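Local coordinates for competence damage-inducible protein A (Klebsiella pneumoniae subsp. pneumoniae MGH 78578, PDB 5V01) that is of experimentally unassigned function but belongs to the CinA family, some of whose members deamidate nicotinamide mononucleotide, at residues A90-M95 / T139-M144; T60-F65 / S97-L102; G42-A47 / Y160-L165; A23-A28 / E167-W172. All blocks are in the same frame, centred on the assembly; numbering follows the deposited sequence.

How the contacts relate
Contacts 1 and 2 pack helix 89-103 on one face of the sheet, against its outermost strands 138-145 and 58-64; contacts 3 and 4 pack helices against one another over the other face, sharing helix 150-169. Met95 of contact 1 packs on Thr64 of contact 2, and Leu165 touches Trp172 between contacts 3 and 4. Contact 3, its centre about 6 Å from that of the chain, is buried and apolar across its segments. Contact 2 is also buried, but beside the subunit interface. Contact 4, centred about 16 Å from the chain centre, joins an apolar patch to a polar chain turn. Contact 1, partly buried, is bridged by water. A Glu140-Lys168 salt bridge links contacts 1 and 4.

Contact 1 (A90-M95 / T139-M144); sequences ACVQEM and TETKRM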
loop_
_atom_site.group_PDB
_atom_site.type_symbol
_atom_site.label_atom_id
_atom_site.label_comp_id
_atom_site.label_asym_id
_atom_site.label_seq_id
_atom_site.Cartn_x
_atom_site.Cartn_y
_atom_site.Cartn_z
ATOM N N ALA A 90 -18.038 6.889 9.256
ATOM C CA ALA A 90 -17.215 7.721 10.121
ATOM C C ALA A 90 -15.740 7.346 10.049
ATOM O O ALA A 90 -14.868 8.212 10.016
ATOM C CB ALA A 90 -17.707 7.651 11.554
ATOM N N CYS A 91 -15.465 6.051 9.980
ATOM C CA CYS A 91 -14.073 5.613 9.887
ATOM C C CYS A 91 -13.435 6.030 8.573
ATOM O O CYS A 91 -12.332 6.574 8.585
ATOM C CB CYS A 91 -13.955 4.125 10.043
ATOM S SG CYS A 91 -12.221 3.574 9.973
ATOM N N VAL A 92 -14.105 5.794 7.445
ATOM C CA VAL A 92 -13.488 6.182 6.168
ATOM C C VAL A 92 -13.318 7.701 6.073
ATOM O O VAL A 92 -12.350 8.186 5.495
ATOM C CB VAL A 92 -14.158 5.581 4.892
ATOM C CG1 VAL A 92 -13.906 4.086 4.811
ATOM C CG2 VAL A 92 -15.629 5.949 4.748
ATOM N N GLN A 93 -14.259 8.471 6.651
ATOM C CA GLN A 93 -14.049 9.931 6.727
ATOM C C GLN A 93 -12.749 10.256 7.458
ATOM O O GLN A 93 -11.923 11.021 6.958
ATOM C CB GLN A 93 -15.214 10.637 7.421
ATOM C CG GLN A 93 -16.467 10.682 6.595
ATOM C CD GLN A 93 -17.691 11.109 7.368
ATOM O OE1 GLN A 93 -17.800 10.881 8.577
ATOM N NE2 GLN A 93 -18.623 11.725 6.672
ATOM N N GLU A 94 -12.568 9.672 8.642
ATOM C CA GLU A 94 -11.380 9.976 9.429
ATOM C C GLU A 94 -10.097 9.438 8.784
ATOM O O GLU A 94 -9.050 10.092 8.839
ATOM C CB GLU A 94 -11.531 9.480 10.866
ATOM C CG GLU A 94 -12.581 10.273 11.647
ATOM C CD GLU A 94 -12.691 9.863 13.093
ATOM O OE1 GLU A 94 -11.798 9.194 13.589
ATOM O OE2 GLU A 94 -13.670 10.231 13.771
ATOM N N MET A 95 -10.183 8.260 8.161
ATOM C CA MET A 95 -9.020 7.723 7.415
ATOM C C MET A 95 -8.608 8.687 6.305
ATOM O O MET A 95 -7.417 8.973 6.131
ATOM C CB MET A 95 -9.340 6.361 6.794
ATOM C CG MET A 95 -9.412 5.225 7.764
ATOM S SD MET A 95 -9.940 3.667 7.037
ATOM C CE MET A 95 -8.529 3.249 6.034
ATOM N N THR A 139 -15.540 15.940 1.505
ATOM C CA THR A 139 -15.596 14.455 1.532
ATOM C C THR A 139 -16.980 13.910 1.207
ATOM O O THR A 139 -17.981 14.333 1.798
ATOM C CB THR A 139 -15.153 13.865 2.895
ATOM O OG1 THR A 139 -13.838 14.332 3.198
ATOM C CG2 THR A 139 -15.116 12.320 2.876
ATOM N N GLU A 140 -17.024 13.007 0.245
ATOM C CA GLU A 140 -18.203 12.237 -0.075
ATOM C C GLU A 140 -17.929 10.786 0.250
ATOM O O GLU A 140 -16.782 10.315 0.099
ATOM C CB GLU A 140 -18.521 12.349 -1.571
ATOM C CG GLU A 140 -19.014 13.705 -2.015
ATOM C CD GLU A 140 -18.780 14.018 -3.491
ATOM O OE1 GLU A 140 -18.412 13.133 -4.301
ATOM O OE2 GLU A 140 -18.982 15.196 -3.847
ATOM N N THR A 141 -18.962 10.063 0.651
ATOM C CA THR A 141 -18.830 8.663 0.999
ATOM C C THR A 141 -19.849 7.813 0.268
ATOM O O THR A 141 -20.878 8.309 -0.193
ATOM C CB THR A 141 -19.008 8.437 2.508
ATOM O OG1 THR A 141 -20.355 8.817 2.868
ATOM C CG2 THR A 141 -17.975 9.231 3.288
ATOM N N LYS A 142 -19.571 6.519 0.198
ATOM C CA LYS A 142 -20.467 5.558 -0.436
ATOM C C LYS A 142 -20.260 4.180 0.135
ATOM O O LYS A 142 -19.120 3.740 0.284
ATOM C CB LYS A 142 -20.210 5.498 -1.949
ATOM C CG LYS A 142 -21.055 4.498 -2.732
ATOM C CD LYS A 142 -22.410 5.089 -3.061
ATOM C CE LYS A 142 -23.128 4.282 -4.122
ATOM N NZ LYS A 142 -24.030 3.272 -3.520
ATOM N N ARG A 143 -21.361 3.504 0.452
ATOM C CA ARG A 143 -21.358 2.099 0.854
ATOM C C ARG A 143 -21.753 1.244 -0.336
ATOM O O ARG A 143 -22.767 1.517 -0.988
ATOM C CB ARG A 143 -22.354 1.876 1.988
ATOM C CG ARG A 143 -22.456 0.440 2.478
ATOM C CD ARG A 143 -23.548 0.303 3.538
ATOM N NE ARG A 143 -23.615 -1.036 4.120
ATOM C CZ ARG A 143 -24.200 -2.083 3.538
ATOM N NH1 ARG A 143 -24.773 -1.943 2.348
ATOM N NH2 ARG A 143 -24.211 -3.274 4.146
ATOM N N MET A 144 -20.949 0.219 -0.612
ATOM C CA MET A 144 -21.225 -0.754 -1.688
ATOM C C MET A 144 -21.285 -2.154 -1.091
ATOM O O MET A 144 -20.698 -2.402 -0.033
ATOM C CB MET A 144 -20.133 -0.710 -2.768
ATOM C CG MET A 144 -20.023 0.605 -3.518
ATOM S SD MET A 144 -21.463 0.920 -4.534
ATOM C CE MET A 144 -21.239 -0.238 -5.885
HETATM O O HOH W 1 -13.468 13.491 6.091
HETATM O O HOH W 2 -18.907 12.878 4.133
#
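Helix 89-103 lies across an edge strand of the sheet within the chain, 138-145, and here Val92 and Gln93 meet Thr139 and Thr141. The short axes approach to 9.2 Å at 140°, so the two elements run roughly antiparallel. The direct touch is made by methyl and methylene groups: Gln93 CG lies 3.9 Å from Thr141 CG2, and that same methyl is 4.3 Å from Val92 CG2. Thr141 turns its hydroxyl between the backbone N and the carbonyl carbon (chi1 63°), which brings CG2 to the helix while OG1 hydrogen-bonds Glu89 at the start of the same helix. Polar links run through two waters. One donates to Gln93 O at 3.0 Å and is also 3.0 Å from Thr139 OG1. The other accepts from Gln93 NE2 at 2.8 Å and donates to Thr139 O at 2.9 Å. The backbone carbonyl and the side-chain amide of Gln93 are thus both tied to one threonine through solvent. The chemistry implies a seam that changes character along its length, from apolar contact at buried Val92 to water-mediated bonding at partly exposed Gln93 and Thr139.

Contact 2 (T60-F65 / S97-L102); sequences TGVVTF and SGILAL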
loop_
_atom_site.group_PDB
_atom_site.type_symbol
_atom_site.label_atom_id
_atom_site.label_comp_id
_atom_site.label_asym_id
_atom_site.label_seq_id
_atom_site.Cartn_x
_atom_site.Cartn_y
_atom_site.Cartn_z
ATOM N N THR A 60 2.193 8.813 -1.857
ATOM C CA THR A 60 2.004 8.195 -0.555
ATOM C C THR A 60 0.735 7.355 -0.480
ATOM O O THR A 60 -0.355 7.838 -0.793
ATOM C CB THR A 60 1.963 9.280 0.530
ATOM O OG1 THR A 60 3.194 10.018 0.515
ATOM C CG2 THR A 60 1.755 8.697 1.936
ATOM N N GLY A 61 0.886 6.125 -0.021
ATOM C CA GLY A 61 -0.222 5.282 0.352
ATOM C C GLY A 61 0.069 4.587 1.660
ATOM O O GLY A 61 1.215 4.293 1.968
ATOM N N VAL A 62 -0.981 4.273 2.392
ATOM C CA VAL A 62 -0.858 3.427 3.559
ATOM C C VAL A 62 -1.835 2.277 3.532
ATOM O O VAL A 62 -2.910 2.366 2.916
ATOM C CB VAL A 62 -0.988 4.198 4.892
ATOM C CG1 VAL A 62 0.006 5.346 4.944
ATOM C CG2 VAL A 62 -2.411 4.718 5.121
ATOM N N VAL A 63 -1.443 1.199 4.214
ATOM C CA VAL A 63 -2.280 0.045 4.469
ATOM C C VAL A 63 -2.331 -0.088 5.983
ATOM O O VAL A 63 -1.309 -0.282 6.638
ATOM C CB VAL A 63 -1.696 -1.216 3.822
ATOM C CG1 VAL A 63 -2.573 -2.416 4.123
ATOM C CG2 VAL A 63 -1.573 -0.998 2.345
ATOM N N THR A 64 -3.539 0.059 6.532
ATOM C CA THR A 64 -3.775 0.041 7.991
ATOM C C THR A 64 -4.842 -1.008 8.228
ATOM O O THR A 64 -6.035 -0.722 8.121
ATOM C CB THR A 64 -4.222 1.422 8.504
ATOM O OG1 THR A 64 -5.334 1.892 7.747
ATOM C CG2 THR A 64 -3.092 2.422 8.393
ATOM N N PHE A 65 -4.409 -2.252 8.447
ATOM C CA PHE A 65 -5.290 -3.436 8.373
ATOM C C PHE A 65 -6.128 -3.698 9.631
ATOM O O PHE A 65 -7.087 -4.456 9.571
ATOM C CB PHE A 65 -4.446 -4.658 7.971
ATOM C CG PHE A 65 -5.215 -5.764 7.329
ATOM C CD1 PHE A 65 -5.595 -5.653 6.001
ATOM C CD2 PHE A 65 -5.524 -6.936 8.029
ATOM C CE1 PHE A 65 -6.299 -6.668 5.381
ATOM C CE2 PHE A 65 -6.229 -7.956 7.410
ATOM C CZ PHE A 65 -6.614 -7.818 6.080
ATOM N N SER A 97 -9.201 11.917 6.012
ATOM C CA SER A 97 -8.617 13.133 6.562
ATOM C C SER A 97 -7.183 12.914 7.051
ATOM O O SER A 97 -6.306 13.774 6.824
ATOM C CB SER A 97 -9.475 13.669 7.715
ATOM O OG SER A 97 -10.748 14.020 7.258
ATOM N N GLY A 98 -6.953 11.785 7.715
ATOM C CA GLY A 98 -5.634 11.498 8.229
ATOM C C GLY A 98 -4.600 11.353 7.134
ATOM O O GLY A 98 -3.500 11.898 7.240
ATOM N N ILE A 99 -4.951 10.645 6.063
ATOM C CA ILE A 99 -3.987 10.475 4.961
ATOM C C ILE A 99 -3.822 11.729 4.123
ATOM O O ILE A 99 -2.708 12.043 3.680
ATOM C CB ILE A 99 -4.315 9.215 4.137
ATOM C CG1 ILE A 99 -3.125 8.800 3.248
ATOM C CG2 ILE A 99 -5.559 9.381 3.275
ATOM C CD1 ILE A 99 -1.810 8.559 3.950
ATOM N N LEU A 100 -4.903 12.505 3.960
ATOM C CA LEU A 100 -4.777 13.780 3.244
ATOM C C LEU A 100 -3.740 14.658 3.957
ATOM O O LEU A 100 -2.879 15.243 3.298
ATOM C CB LEU A 100 -6.123 14.504 3.169
ATOM C CG LEU A 100 -6.202 15.694 2.231
ATOM C CD1 LEU A 100 -6.364 15.230 0.800
ATOM C CD2 LEU A 100 -7.369 16.598 2.625
ATOM N N ALA A 101 -3.833 14.738 5.295
ATOM C CA ALA A 101 -2.917 15.541 6.106
ATOM C C ALA A 101 -1.483 15.004 6.036
ATOM O O ALA A 101 -0.548 15.780 5.848
ATOM C CB ALA A 101 -3.391 15.602 7.546
ATOM N N LEU A 102 -1.306 13.692 6.202
ATOM C CA LEU A 102 0.024 13.108 6.172
ATOM C C LEU A 102 0.718 13.356 4.838
ATOM O O LEU A 102 1.893 13.743 4.808
ATOM C CB LEU A 102 -0.067 11.620 6.472
ATOM C CG LEU A 102 1.239 10.805 6.450
ATOM C CD1 LEU A 102 2.248 11.294 7.490
ATOM C CD2 LEU A 102 0.992 9.324 6.697
#
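Ile99 of helix 89-103 drives its CD1 methyl onto the side chains of Thr60 and Val62 in strand 58-64, and this is the tight part of the contact. Ile99 CD1 stands 3.8 Å from Val62 CG1 and 4.1 Å from Val62 CG2, meeting the valine fork tip to tip. It also passes Thr60 CG2 at 4.1 Å, the two side chains running alongside each other in opposite directions. With CG1 trans to the backbone N (chi1 -164°), the isoleucine sends its longer branch to the strand, which suits a wide spacing: the short axes come no nearer than 9.3 Å, and the CA atoms of Val62 and Ile99 are 7.8 Å apart. Ile99 also touches Thr34 and Ala36 of the next strand and Leu74 of helix 67-74, so the side chain is packed against several elements of the fold.

The loose side lies one turn further along the helix. Leu102, partly exposed, reaches Val62 only through CD2, which is 4.5 Å from Val62 CG1, and it packs in addition on Asn72 of the second subunit. The strand itself belongs to the interface, since Gly61, Val62 and Val63 form an antiparallel ladder with a strand of that subunit and carry the sheet across the dimer.

With methyl groups alone meeting between helix and strand, the attachment rests on burial and shape; directional bonding is left to the strand backbone, where Val62 bonds Thr35 and Glu37 and residues 61 to 63 pair with the second subunit.

Contact 3 (G42-A47 / Y160-L165); sequences GNLAAA and YALAAL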
loop_
_atom_site.group_PDB
_atom_site.type_symbol
_atom_site.label_atom_id
_atom_site.label_comp_id
_atom_site.label_asym_id
_atom_site.label_seq_id
_atom_site.Cartn_x
_atom_site.Cartn_y
_atom_site.Cartn_z
ATOM N N GLY A 42 -3.508 -2.682 -0.168
ATOM C CA GLY A 42 -2.456 -2.084 -0.984
ATOM C C GLY A 42 -2.677 -2.235 -2.476
ATOM O O GLY A 42 -1.910 -1.694 -3.258
ATOM N N ASN A 43 -3.737 -2.954 -2.874
ATOM C CA ASN A 43 -4.030 -3.103 -4.309
ATOM C C ASN A 43 -4.451 -1.804 -4.983
ATOM O O ASN A 43 -4.248 -1.624 -6.183
ATOM C CB ASN A 43 -5.076 -4.189 -4.525
ATOM C CG ASN A 43 -4.526 -5.560 -4.290
ATOM O OD1 ASN A 43 -3.683 -6.005 -5.044
ATOM N ND2 ASN A 43 -4.954 -6.212 -3.211
ATOM N N LEU A 44 -5.036 -0.871 -4.218
ATOM C CA LEU A 44 -5.343 0.447 -4.813
ATOM C C LEU A 44 -4.077 1.247 -5.111
ATOM O O LEU A 44 -3.870 1.737 -6.238
ATOM C CB LEU A 44 -6.312 1.227 -3.926
ATOM C CG LEU A 44 -6.719 2.602 -4.456
ATOM C CD1 LEU A 44 -7.380 2.586 -5.843
ATOM C CD2 LEU A 44 -7.630 3.316 -3.482
ATOM N N ALA A 45 -3.183 1.323 -4.117
ATOM C CA ALA A 45 -1.862 1.918 -4.329
ATOM C C ALA A 45 -1.179 1.216 -5.509
ATOM O O ALA A 45 -0.555 1.873 -6.323
ATOM C CB ALA A 45 -1.005 1.823 -3.052
ATOM N N ALA A 46 -1.269 -0.118 -5.556
ATOM C CA ALA A 46 -0.539 -0.875 -6.571
ATOM C C ALA A 46 -1.017 -0.512 -7.978
ATOM O O ALA A 46 -0.215 -0.408 -8.896
ATOM C CB ALA A 46 -0.649 -2.369 -6.328
ATOM N N ALA A 47 -2.316 -0.299 -8.134
ATOM C CA ALA A 47 -2.836 0.153 -9.411
ATOM C C ALA A 47 -2.248 1.499 -9.814
ATOM O O ALA A 47 -1.841 1.725 -10.964
ATOM C CB ALA A 47 -4.348 0.212 -9.378
ATOM N N TYR A 160 -13.897 0.186 -8.467
ATOM C CA TYR A 160 -14.954 1.155 -8.140
ATOM C C TYR A 160 -14.347 2.458 -7.634
ATOM O O TYR A 160 -14.773 3.543 -8.013
ATOM C CB TYR A 160 -15.911 0.572 -7.096
ATOM C CG TYR A 160 -17.070 1.481 -6.810
ATOM C CD1 TYR A 160 -18.121 1.550 -7.699
ATOM C CD2 TYR A 160 -17.087 2.326 -5.705
ATOM C CE1 TYR A 160 -19.177 2.397 -7.489
ATOM C CE2 TYR A 160 -18.150 3.177 -5.500
ATOM C CZ TYR A 160 -19.182 3.212 -6.404
ATOM O OH TYR A 160 -20.255 4.047 -6.232
ATOM N N ALA A 161 -13.370 2.349 -6.740
ATOM C CA ALA A 161 -12.725 3.546 -6.210
ATOM C C ALA A 161 -12.170 4.425 -7.321
ATOM O O ALA A 161 -12.308 5.651 -7.296
ATOM C CB ALA A 161 -11.626 3.192 -5.227
ATOM N N LEU A 162 -11.532 3.771 -8.297
ATOM C CA LEU A 162 -10.916 4.472 -9.406
ATOM C C LEU A 162 -11.950 5.022 -10.397
ATOM O O LEU A 162 -11.775 6.124 -10.910
ATOM C CB LEU A 162 -9.913 3.575 -10.133
ATOM C CG LEU A 162 -8.662 3.215 -9.320
ATOM C CD1 LEU A 162 -7.958 2.010 -9.958
ATOM C CD2 LEU A 162 -7.722 4.403 -9.188
ATOM N N ALA A 163 -12.969 4.220 -10.714
ATOM C CA ALA A 163 -14.007 4.656 -11.657
ATOM C C ALA A 163 -14.740 5.865 -11.083
ATOM O O ALA A 163 -15.005 6.843 -11.796
ATOM C CB ALA A 163 -14.968 3.530 -11.960
ATOM N N ALA A 164 -15.054 5.814 -9.792
ATOM C CA ALA A 164 -15.736 6.954 -9.155
ATOM C C ALA A 164 -14.829 8.189 -9.116
ATOM O O ALA A 164 -15.252 9.323 -9.351
ATOM C CB ALA A 164 -16.199 6.587 -7.764
ATOM N N LEU A 165 -13.538 7.970 -8.824
ATOM C CA LEU A 165 -12.579 9.067 -8.859
ATOM C C LEU A 165 -12.521 9.704 -10.255
ATOM O O LEU A 165 -12.495 10.927 -10.365
ATOM C CB LEU A 165 -11.191 8.569 -8.473
ATOM C CG LEU A 165 -10.086 9.635 -8.559
ATOM C CD1 LEU A 165 -10.355 10.790 -7.598
ATOM C CD2 LEU A 165 -8.707 9.032 -8.328
#
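Leu44 and Ala47 of helix 43-50 face Ala161 and Leu162 of helix 150-169, and every contact between these segments is apolar. Leu44 CD1 carries most of it, lying 3.8 Å from both CG and CD2 of Leu162 and 4.3 Å from Ala161 CB. The two leucines slide past each other in opposite directions, so one methyl of Leu44 rests against the branch point of Leu162 instead of meeting a single tip. Leu44 CG is trans to its backbone N (chi1 -179°), which carries CD1 across to the other helix although the CB itself does not aim there. The other methyl of the fork, Leu162 CD1, reaches Ala47 CB at 4.1 Å. The short axes stay 11.2 Å apart (signed crossing angle -53°), and the two leucines span most of that gap. Leu162 also touches Thr15 and Thr19 of helix 15-29.

Polar interactions lie outside this interface and fix the two helices separately. Glu37 receives the N-H groups of Leu44 and Ala45 at the start of one helix, and Trp133 NE1 is hydrogen-bonded to Ala161 O in the other.

Aromatic packing adds an edge-to-face pair of Tyr160 and Phe131, which seats helix 150-169 on strand 128-135.

Helices 15-29, 43-50 and 150-169 on one face of the sheet and helix 89-103 on the other make a three-layer alpha/beta/alpha sandwich, and this contact lies within one helical layer.

Contact 4 (A23-A28 / E167-W172); sequences ARALIA and EKLAHW
The carbonyl O of Glu167, two residues before the Leu169 that packs on Ala25 and Leu26, is gripped by two donors. His171 ND1 donates to it at 3.0 Å with an N-H...O angle of 154°, the oxygen lying close to the imidazole plane, while Ala170 N reaches the same oxygen at 3.1 Å from the opposite face of the carbonyl. The His171 donor is tilted 26° from the carbonyl plane. Lys168 O also takes two donors, Trp172 N and His171 N, each at 3.0 Å. The backbone bonds turn the chain here, while the ND1 bond, close to the ring plane, favours one rotation of the imidazole.

The turn places Trp172 over its own segment: Lys168 CB sits 3.5 Å above one face of the indole, offset toward the rim, and Leu169 CD2 lies at the ring edge. Trp172 also stacks with Phe135, while Lys168 NZ forms a salt bridge with Glu140.

In the alpha/beta fold this is where the C-terminal part of helix 150-169 meets helix 15-29, on one face of the sheet. Leu169 holds CG opposite its carbonyl carbon (chi1 -74°), which presents both methyls to helix 15-29. Leu169 CD1 is 4.0 Å from Ala25 CB, and its CB comes equally near that methyl. The other branch, Leu169 CD2, touches Leu26 CD2 at 3.8 Å, the two leucine side chains crossing at about a right angle. Both leucines also touch Ile107 of strand 107-113, on the sheet side, and a bound sodium ion lies about 4 Å from the Leu169 side chain.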
loop_
_atom_site.group_PDB
_atom_site.type_symbol
_atom_site.label_atom_id
_atom_site.label_comp_id
_atom_site.label_asym_id
_atom_site.label_seq_id
_atom_site.Cartn_x
_atom_site.Cartn_y
_atom_site.Cartn_z
ATOM N N ALA A 23 -4.726 9.435 -14.034
ATOM C CA ALA A 23 -3.428 10.101 -14.111
ATOM C C ALA A 23 -3.469 11.357 -14.982
ATOM O O ALA A 23 -2.979 12.416 -14.586
ATOM C CB ALA A 23 -2.391 9.145 -14.625
ATOM N N ARG A 24 -4.061 11.244 -16.171
ATOM C CA ARG A 24 -4.115 12.385 -17.078
ATOM C C ARG A 24 -4.880 13.559 -16.478
ATOM O O ARG A 24 -4.467 14.708 -16.606
ATOM C CB ARG A 24 -4.733 11.978 -18.412
ATOM C CG ARG A 24 -3.728 11.895 -19.533
ATOM C CD ARG A 24 -4.368 11.328 -20.785
ATOM N NE ARG A 24 -4.777 9.944 -20.578
ATOM C CZ ARG A 24 -6.022 9.505 -20.716
ATOM N NH1 ARG A 24 -6.994 10.331 -21.092
ATOM N NH2 ARG A 24 -6.287 8.231 -20.494
ATOM N N ALA A 25 -6.001 13.260 -15.829
ATOM C CA ALA A 25 -6.841 14.300 -15.243
ATOM C C ALA A 25 -6.147 14.976 -14.063
ATOM O O ALA A 25 -6.186 16.196 -13.933
ATOM C CB ALA A 25 -8.169 13.716 -14.836
ATOM N N LEU A 26 -5.496 14.176 -13.207
ATOM C CA LEU A 26 -4.726 14.746 -12.106
ATOM C C LEU A 26 -3.579 15.622 -12.603
ATOM O O LEU A 26 -3.403 16.740 -12.119
ATOM C CB LEU A 26 -4.182 13.658 -11.186
ATOM C CG LEU A 26 -5.223 12.907 -10.360
ATOM C CD1 LEU A 26 -4.554 11.670 -9.756
ATOM C CD2 LEU A 26 -5.825 13.774 -9.262
ATOM N N ILE A 27 -2.818 15.109 -13.566
ATOM C CA ILE A 27 -1.661 15.835 -14.106
ATOM C C ILE A 27 -2.108 17.131 -14.785
ATOM O O ILE A 27 -1.476 18.172 -14.591
ATOM C CB ILE A 27 -0.829 14.938 -15.050
ATOM C CG1 ILE A 27 -0.142 13.834 -14.237
ATOM C CG2 ILE A 27 0.229 15.737 -15.803
ATOM C CD1 ILE A 27 0.368 12.708 -15.090
ATOM N N ALA A 28 -3.231 17.079 -15.513
ATOM C CA ALA A 28 -3.768 18.269 -16.183
ATOM C C ALA A 28 -4.115 19.391 -15.203
ATOM O O ALA A 28 -4.006 20.578 -15.567
ATOM C CB ALA A 28 -4.973 17.907 -17.035
ATOM N N GLU A 167 -14.809 9.877 -12.553
ATOM C CA GLU A 167 -16.023 10.668 -12.681
ATOM C C GLU A 167 -15.926 11.979 -11.924
ATOM O O GLU A 167 -16.230 13.044 -12.462
ATOM C CB GLU A 167 -17.245 9.845 -12.273
ATOM C CG GLU A 167 -18.603 10.414 -12.638
ATOM C CD GLU A 167 -19.072 11.556 -11.779
ATOM O OE1 GLU A 167 -18.555 11.786 -10.665
ATOM O OE2 GLU A 167 -19.988 12.251 -12.252
ATOM N N LYS A 168 -15.466 11.902 -10.674
ATOM C CA LYS A 168 -15.356 13.094 -9.860
ATOM C C LYS A 168 -14.371 14.110 -10.399
ATOM O O LYS A 168 -14.642 15.314 -10.353
ATOM C CB LYS A 168 -15.060 12.754 -8.401
ATOM C CG LYS A 168 -16.219 12.030 -7.731
ATOM C CD LYS A 168 -15.868 11.420 -6.387
ATOM C CE LYS A 168 -16.842 10.334 -5.941
ATOM N NZ LYS A 168 -18.207 10.858 -5.817
ATOM N N LEU A 169 -13.269 13.636 -10.986
ATOM C CA LEU A 169 -12.269 14.523 -11.557
ATOM C C LEU A 169 -12.809 15.351 -12.709
ATOM O O LEU A 169 -12.298 16.424 -12.948
ATOM C CB LEU A 169 -11.030 13.742 -12.008
ATOM C CG LEU A 169 -10.142 13.276 -10.845
ATOM C CD1 LEU A 169 -9.165 12.194 -11.285
ATOM C CD2 LEU A 169 -9.406 14.453 -10.232
ATOM N N ALA A 170 -13.840 14.845 -13.391
ATOM C CA ALA A 170 -14.449 15.562 -14.503
ATOM C C ALA A 170 -15.332 16.748 -14.049
ATOM O O ALA A 170 -15.794 17.509 -14.894
ATOM C CB ALA A 170 -15.240 14.590 -15.364
ATOM N N HIS A 171 -15.525 16.907 -12.728
ATOM C CA HIS A 171 -16.397 17.953 -12.202
ATOM C C HIS A 171 -15.831 18.803 -11.089
ATOM O O HIS A 171 -16.354 19.872 -10.814
ATOM C CB HIS A 171 -17.708 17.315 -11.757
ATOM C CG HIS A 171 -18.377 16.598 -12.878
ATOM N ND1 HIS A 171 -18.173 15.278 -13.194
ATOM C CD2 HIS A 171 -19.146 17.097 -13.873
ATOM C CE1 HIS A 171 -18.837 14.984 -14.309
ATOM N NE2 HIS A 171 -19.436 16.072 -14.733
ATOM N N TRP A 172 -14.791 18.330 -10.403
ATOM C CA TRP A 172 -14.260 19.068 -9.277
ATOM C C TRP A 172 -13.581 20.347 -9.692
ATOM O O TRP A 172 -12.913 20.396 -10.728
ATOM C CB TRP A 172 -13.249 18.215 -8.504
ATOM C CG TRP A 172 -13.810 17.345 -7.465
ATOM C CD1 TRP A 172 -14.875 17.569 -6.661
ATOM C CD2 TRP A 172 -13.256 16.102 -7.062
ATOM N NE1 TRP A 172 -15.018 16.529 -5.758
ATOM C CE2 TRP A 172 -14.028 15.616 -5.993
ATOM C CE3 TRP A 172 -12.165 15.354 -7.501
ATOM C CZ2 TRP A 172 -13.751 14.389 -5.365
ATOM C CZ3 TRP A 172 -11.895 14.147 -6.885
ATOM C CH2 TRP A 172 -12.678 13.679 -5.828
#